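Long-range contacts in protein HP0721 (Helicobacter pylori, PDB 2XRH), which is a secreted protein of unknown function whose truncated form, an all-helical DUF1104 domain, holds nicotinic acid in a pocket between its helices: residues V26-I31 against K78-A83; Y34-K39 against G87-M92. All blocks are in the same frame, centred on the assembly; numbering follows the deposited sequence.

Overall arrangement
Both contacts join the region of helix 31-44 to that of helix 70-86, and their segments alternate along the chain, with centres about 10 Å apart. Contact 1 sets the loop leading into helix 31-44 against the body of helix 70-86; it is partly buried, its side-chain contacts all apolar and without a hydrogen bond across. Contact 2 lies at the surface, where helix 31-44 meets the loop that follows helix 70-86, and there a methionine packs on lysine methylenes beside a long salt bridge. Each borders the nicotinic acid: I31 and V80 from contact 1, T35 and M92 from contact 2. The two also touch directly, K81 CB lying 3.6 Å from M92 CE.

Contact 1 (V26-I31 against K78-A83); sequences VAPQDI and KAVKEA. With NIO (nicotinic acid), chain B.
P28 lays the CB-CG edge of its ring over the methyl of A79, with CG 3.8 Å from A79 CB. The same P28 CG reaches V80 CG2 at 4.1 Å, and the proline and valine side chains cross at about a right angle, so the ring sits where A79 and V80 adjoin on the surface of helix 70-86. Backbones come close here: the CA atoms of P28 and V80 are 5.0 Å apart, a spacing that the small side chains of A79 and A83 permit.

I31, the first residue of helix 31-44, divides its two branches. Its CG2 methyl goes to the helix, 3.7 Å from A83 CB, while CG1 meets V80 CG1 at 4.0 Å and carries CD1 onward to the nicotinic acid. With chi1 at -147°, CG2 is held between the backbone N and the carbonyl carbon, and CG1 swings toward the ligand. I31 CD1 ends 3.6 Å from C1 of the pyridine ring. V80 contributes from the other segment, its CG1 lying 4.0 Å from carboxylate atom O1 of the ligand. R76, one turn before V80 on helix 70-86, is hydrogen-bonded to the ligand through NH1, probably at the carboxylate; R76 NH2 also binds the carbonyl O of V26, tying the loop to that helix.

No hydrogen bond links 26-31 to 78-83. The carbonyl O of P28 passes A83 CB at 3.7 Å, but it accepts from I31 N within its own turn. Apart from that carbonyl, the groups that meet most closely are methyls and methylenes, and together they give the pocket an apolar wall, with I31 against the pyridine ring and V80 beside the carboxylate.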
# COMPACT_ATOMS: atom_id res chain seq x y z
N VAL A 26 10.95 -9.62 7.53
CA VAL A 26 12.00 -9.12 8.43
C VAL A 26 11.33 -8.12 9.39
O VAL A 26 10.50 -7.34 8.99
CB VAL A 26 13.14 -8.43 7.64
CG1 VAL A 26 14.14 -7.74 8.53
CG2 VAL A 26 13.86 -9.43 6.72
N ALA A 27 11.71 -8.16 10.66
CA ALA A 27 11.10 -7.28 11.66
C ALA A 27 11.52 -5.84 11.40
O ALA A 27 12.64 -5.59 10.94
CB ALA A 27 11.52 -7.69 13.06
N PRO A 28 10.63 -4.88 11.63
CA PRO A 28 11.03 -3.48 11.44
C PRO A 28 12.32 -3.10 12.16
O PRO A 28 13.10 -2.31 11.64
CB PRO A 28 9.82 -2.71 11.92
CG PRO A 28 8.66 -3.62 11.59
CD PRO A 28 9.18 -5.02 11.84
N GLN A 29 12.54 -3.64 13.35
CA GLN A 29 13.74 -3.31 14.12
C GLN A 29 15.03 -3.75 13.41
O GLN A 29 16.08 -3.29 13.75
CB GLN A 29 13.67 -3.92 15.53
CG GLN A 29 13.71 -5.44 15.52
CD GLN A 29 13.33 -6.08 16.82
OE1 GLN A 29 14.19 -6.45 17.60
NE2 GLN A 29 12.04 -6.23 17.05
N ASP A 30 14.90 -4.67 12.44
CA ASP A 30 16.04 -5.21 11.67
C ASP A 30 16.05 -4.72 10.24
O ASP A 30 16.99 -5.08 9.51
CB ASP A 30 16.01 -6.73 11.66
CG ASP A 30 16.14 -7.34 13.04
OD1 ASP A 30 16.98 -6.84 13.84
OD2 ASP A 30 15.43 -8.34 13.33
N ILE A 31 15.13 -3.83 9.88
CA ILE A 31 14.94 -3.48 8.48
C ILE A 31 16.05 -2.63 7.91
O ILE A 31 16.40 -2.79 6.74
CB ILE A 31 13.51 -2.91 8.13
CG1 ILE A 31 13.09 -3.32 6.70
CG2 ILE A 31 13.38 -1.40 8.39
CD1 ILE A 31 12.81 -4.89 6.57
N LYS A 78 4.14 0.74 7.94
CA LYS A 78 4.32 2.05 8.59
C LYS A 78 5.57 2.04 9.47
O LYS A 78 6.37 2.99 9.50
CB LYS A 78 3.09 2.45 9.35
CG LYS A 78 1.90 2.79 8.47
CD LYS A 78 0.81 3.50 9.28
CE LYS A 78 -0.32 3.96 8.40
NZ LYS A 78 -1.69 3.88 9.05
N ALA A 79 5.76 0.97 10.20
CA ALA A 79 6.90 0.84 11.09
C ALA A 79 8.20 0.76 10.27
O ALA A 79 9.25 1.29 10.66
CB ALA A 79 6.75 -0.36 12.07
N VAL A 80 8.15 0.05 9.14
CA VAL A 80 9.28 -0.06 8.25
C VAL A 80 9.64 1.34 7.73
O VAL A 80 10.80 1.73 7.74
CB VAL A 80 9.05 -1.07 7.10
CG1 VAL A 80 10.03 -0.83 5.98
CG2 VAL A 80 9.14 -2.53 7.62
N LYS A 81 8.65 2.08 7.29
CA LYS A 81 8.88 3.41 6.73
C LYS A 81 9.57 4.28 7.77
O LYS A 81 10.55 4.95 7.48
CB LYS A 81 7.56 4.04 6.31
CG LYS A 81 7.63 5.47 5.80
CD LYS A 81 6.29 5.99 5.17
CE LYS A 81 5.24 6.36 6.19
NZ LYS A 81 4.37 7.47 5.72
N GLU A 82 9.07 4.25 8.98
CA GLU A 82 9.65 5.01 10.08
C GLU A 82 11.05 4.58 10.44
O GLU A 82 11.92 5.44 10.65
CB GLU A 82 8.74 4.95 11.27
CG GLU A 82 7.47 5.71 11.08
CD GLU A 82 7.73 7.15 10.70
OE1 GLU A 82 8.39 7.81 11.55
OE2 GLU A 82 7.31 7.61 9.56
N ALA A 83 11.29 3.28 10.50
CA ALA A 83 12.62 2.77 10.76
C ALA A 83 13.59 3.24 9.68
O ALA A 83 14.70 3.62 9.98
CB ALA A 83 12.63 1.25 10.91
N NIO B . 13.39 -3.17 2.72
C1 NIO B . 12.42 -4.02 3.13
C2 NIO B . 11.07 -3.69 2.93
C3 NIO B . 10.71 -2.51 2.35
C4 NIO B . 11.74 -1.67 1.94
C5 NIO B . 13.07 -2.02 2.14
C6 NIO B . 9.99 -4.57 3.46
O1 NIO B . 8.91 -4.01 3.81
O2 NIO B . 10.21 -5.78 3.61

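Contact 2 (Y34-K39 against G87-M92); sequences YTKELK and GNMEDM. With NIO (nicotinic acid), chain B.
Successive bends at chi2 (-67°) and chi3 (-64°) turn the end of M89 round, bringing CE to T35 and K36, and SD to K36, on helix 31-44. M89 closes the Schellman motif that ends helix 70-86: N88, with positive phi, is its C-prime residue, and M89 N and N88 N bond back to the carbonyls of L84 and K85 respectively. The chain thereby turns out of the helix with the side chain of M89 directed at 34-39.

Both SD and CE of the thioether are in contact. The M89 and T35 side chains pass in opposite directions, with M89 CE 3.7 Å from T35 CG2; CE also lies 3.9 Å from K36 CG. SD rests against the extended methylene chain of K36, whose CE is 3.7 Å away. These are packing contacts, and M89 also touches L84, so it bridges the two helices near the surface.

T35 has its two branches on different duties. While CG2 meets the methionine, OG1 is hydrogen-bonded to the carbonyl O of I31 one turn earlier and lies 3.2 Å from the pyridine N of nicotinic acid. M92 reaches the ligand from the loop, with CG 3.7 Å from ring atom C4, and the edge of the Y34 ring is turned to ligand atom C1.

A charged pair lies at the exposed side of the contact. K39 runs extended until a bend at chi4 (-94°), and E90 reaches across from the loop on its own extended chain. The resulting salt bridge is long, with K39 NZ 3.7 Å from E90 OE2.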
# COMPACT_ATOMS: atom_id res chain seq x y z
N TYR A 34 18.88 -5.00 7.25
CA TYR A 34 18.54 -5.84 6.11
C TYR A 34 18.71 -5.10 4.80
O TYR A 34 19.29 -5.62 3.85
CB TYR A 34 17.09 -6.29 6.27
CG TYR A 34 16.54 -7.18 5.16
CD1 TYR A 34 16.98 -8.46 4.96
CD2 TYR A 34 15.49 -6.72 4.36
CE1 TYR A 34 16.44 -9.27 3.94
CE2 TYR A 34 14.94 -7.50 3.39
CZ TYR A 34 15.40 -8.77 3.16
OH TYR A 34 14.84 -9.55 2.18
N THR A 35 18.21 -3.89 4.73
CA THR A 35 18.26 -3.07 3.53
C THR A 35 19.70 -2.72 3.18
O THR A 35 20.09 -2.83 2.03
CB THR A 35 17.44 -1.80 3.74
OG1 THR A 35 16.08 -2.14 4.06
CG2 THR A 35 17.45 -0.88 2.55
N LYS A 36 20.50 -2.35 4.19
CA LYS A 36 21.93 -2.14 3.97
C LYS A 36 22.60 -3.40 3.40
O LYS A 36 23.42 -3.29 2.49
CB LYS A 36 22.61 -1.65 5.25
CG LYS A 36 22.19 -0.25 5.67
CD LYS A 36 22.81 0.17 7.00
CE LYS A 36 22.53 1.64 7.27
NZ LYS A 36 23.13 2.11 8.58
N GLU A 37 22.28 -4.57 3.91
CA GLU A 37 22.87 -5.80 3.42
C GLU A 37 22.46 -6.08 1.97
O GLU A 37 23.30 -6.41 1.15
CB GLU A 37 22.57 -7.00 4.30
CG GLU A 37 23.37 -8.25 3.90
CD GLU A 37 24.87 -8.16 4.27
OE1 GLU A 37 25.21 -7.40 5.20
OE2 GLU A 37 25.68 -8.83 3.61
N LEU A 38 21.20 -5.87 1.65
CA LEU A 38 20.71 -6.09 0.28
C LEU A 38 21.40 -5.16 -0.68
O LEU A 38 21.84 -5.60 -1.72
CB LEU A 38 19.20 -5.87 0.23
CG LEU A 38 18.24 -6.89 0.83
CD1 LEU A 38 16.80 -6.38 0.59
CD2 LEU A 38 18.45 -8.29 0.26
N LYS A 39 21.57 -3.89 -0.28
CA LYS A 39 22.21 -2.87 -1.13
C LYS A 39 23.67 -3.23 -1.31
O LYS A 39 24.19 -3.16 -2.41
CB LYS A 39 22.03 -1.45 -0.61
CG LYS A 39 20.61 -0.92 -0.70
CD LYS A 39 20.51 0.56 -0.22
CE LYS A 39 19.13 1.19 -0.42
NZ LYS A 39 18.97 1.96 -1.70
N GLY A 87 16.94 5.62 10.15
CA GLY A 87 18.23 5.12 9.76
C GLY A 87 18.80 5.93 8.62
O GLY A 87 19.78 5.52 8.04
N ASN A 88 18.16 7.06 8.31
CA ASN A 88 18.53 7.94 7.19
C ASN A 88 18.61 7.27 5.81
O ASN A 88 19.39 7.69 4.93
CB ASN A 88 19.80 8.73 7.56
CG ASN A 88 19.59 9.57 8.81
OD1 ASN A 88 19.01 10.66 8.74
ND2 ASN A 88 19.98 9.04 9.97
N MET A 89 17.75 6.27 5.61
CA MET A 89 17.69 5.51 4.35
C MET A 89 16.72 6.16 3.38
O MET A 89 15.89 6.99 3.77
CB MET A 89 17.30 4.04 4.59
CG MET A 89 18.16 3.27 5.62
SD MET A 89 19.87 2.98 5.12
CE MET A 89 19.64 1.93 3.68
N GLU A 90 16.79 5.71 2.12
CA GLU A 90 16.21 6.34 0.88
C GLU A 90 14.67 6.49 0.57
O GLU A 90 14.34 6.77 -0.58
CB GLU A 90 16.86 5.59 -0.32
CG GLU A 90 16.33 5.94 -1.73
CD GLU A 90 17.15 5.31 -2.85
OE1 GLU A 90 18.25 5.82 -3.15
OE2 GLU A 90 16.67 4.31 -3.44
N ASP A 91 13.76 6.40 1.54
CA ASP A 91 12.30 6.23 1.28
C ASP A 91 12.00 5.01 0.43
O ASP A 91 12.61 4.80 -0.60
CB ASP A 91 11.66 7.38 0.48
CG ASP A 91 12.10 8.73 0.91
OD1 ASP A 91 11.51 9.24 1.89
OD2 ASP A 91 12.98 9.30 0.23
N MET A 92 11.00 4.23 0.83
CA MET A 92 10.42 3.24 -0.08
C MET A 92 9.83 3.96 -1.28
O MET A 92 9.17 5.00 -1.14
CB MET A 92 9.28 2.48 0.61
CG MET A 92 9.72 1.41 1.60
SD MET A 92 8.27 0.56 2.32
CE MET A 92 7.76 1.92 3.37
N NIO B . 13.39 -3.17 2.72
C1 NIO B . 12.42 -4.02 3.13
C2 NIO B . 11.07 -3.69 2.93
C3 NIO B . 10.71 -2.51 2.35
C4 NIO B . 11.74 -1.67 1.94
C5 NIO B . 13.07 -2.02 2.14
C6 NIO B . 9.99 -4.57 3.46
O1 NIO B . 8.91 -4.01 3.81
O2 NIO B . 10.21 -5.78 3.61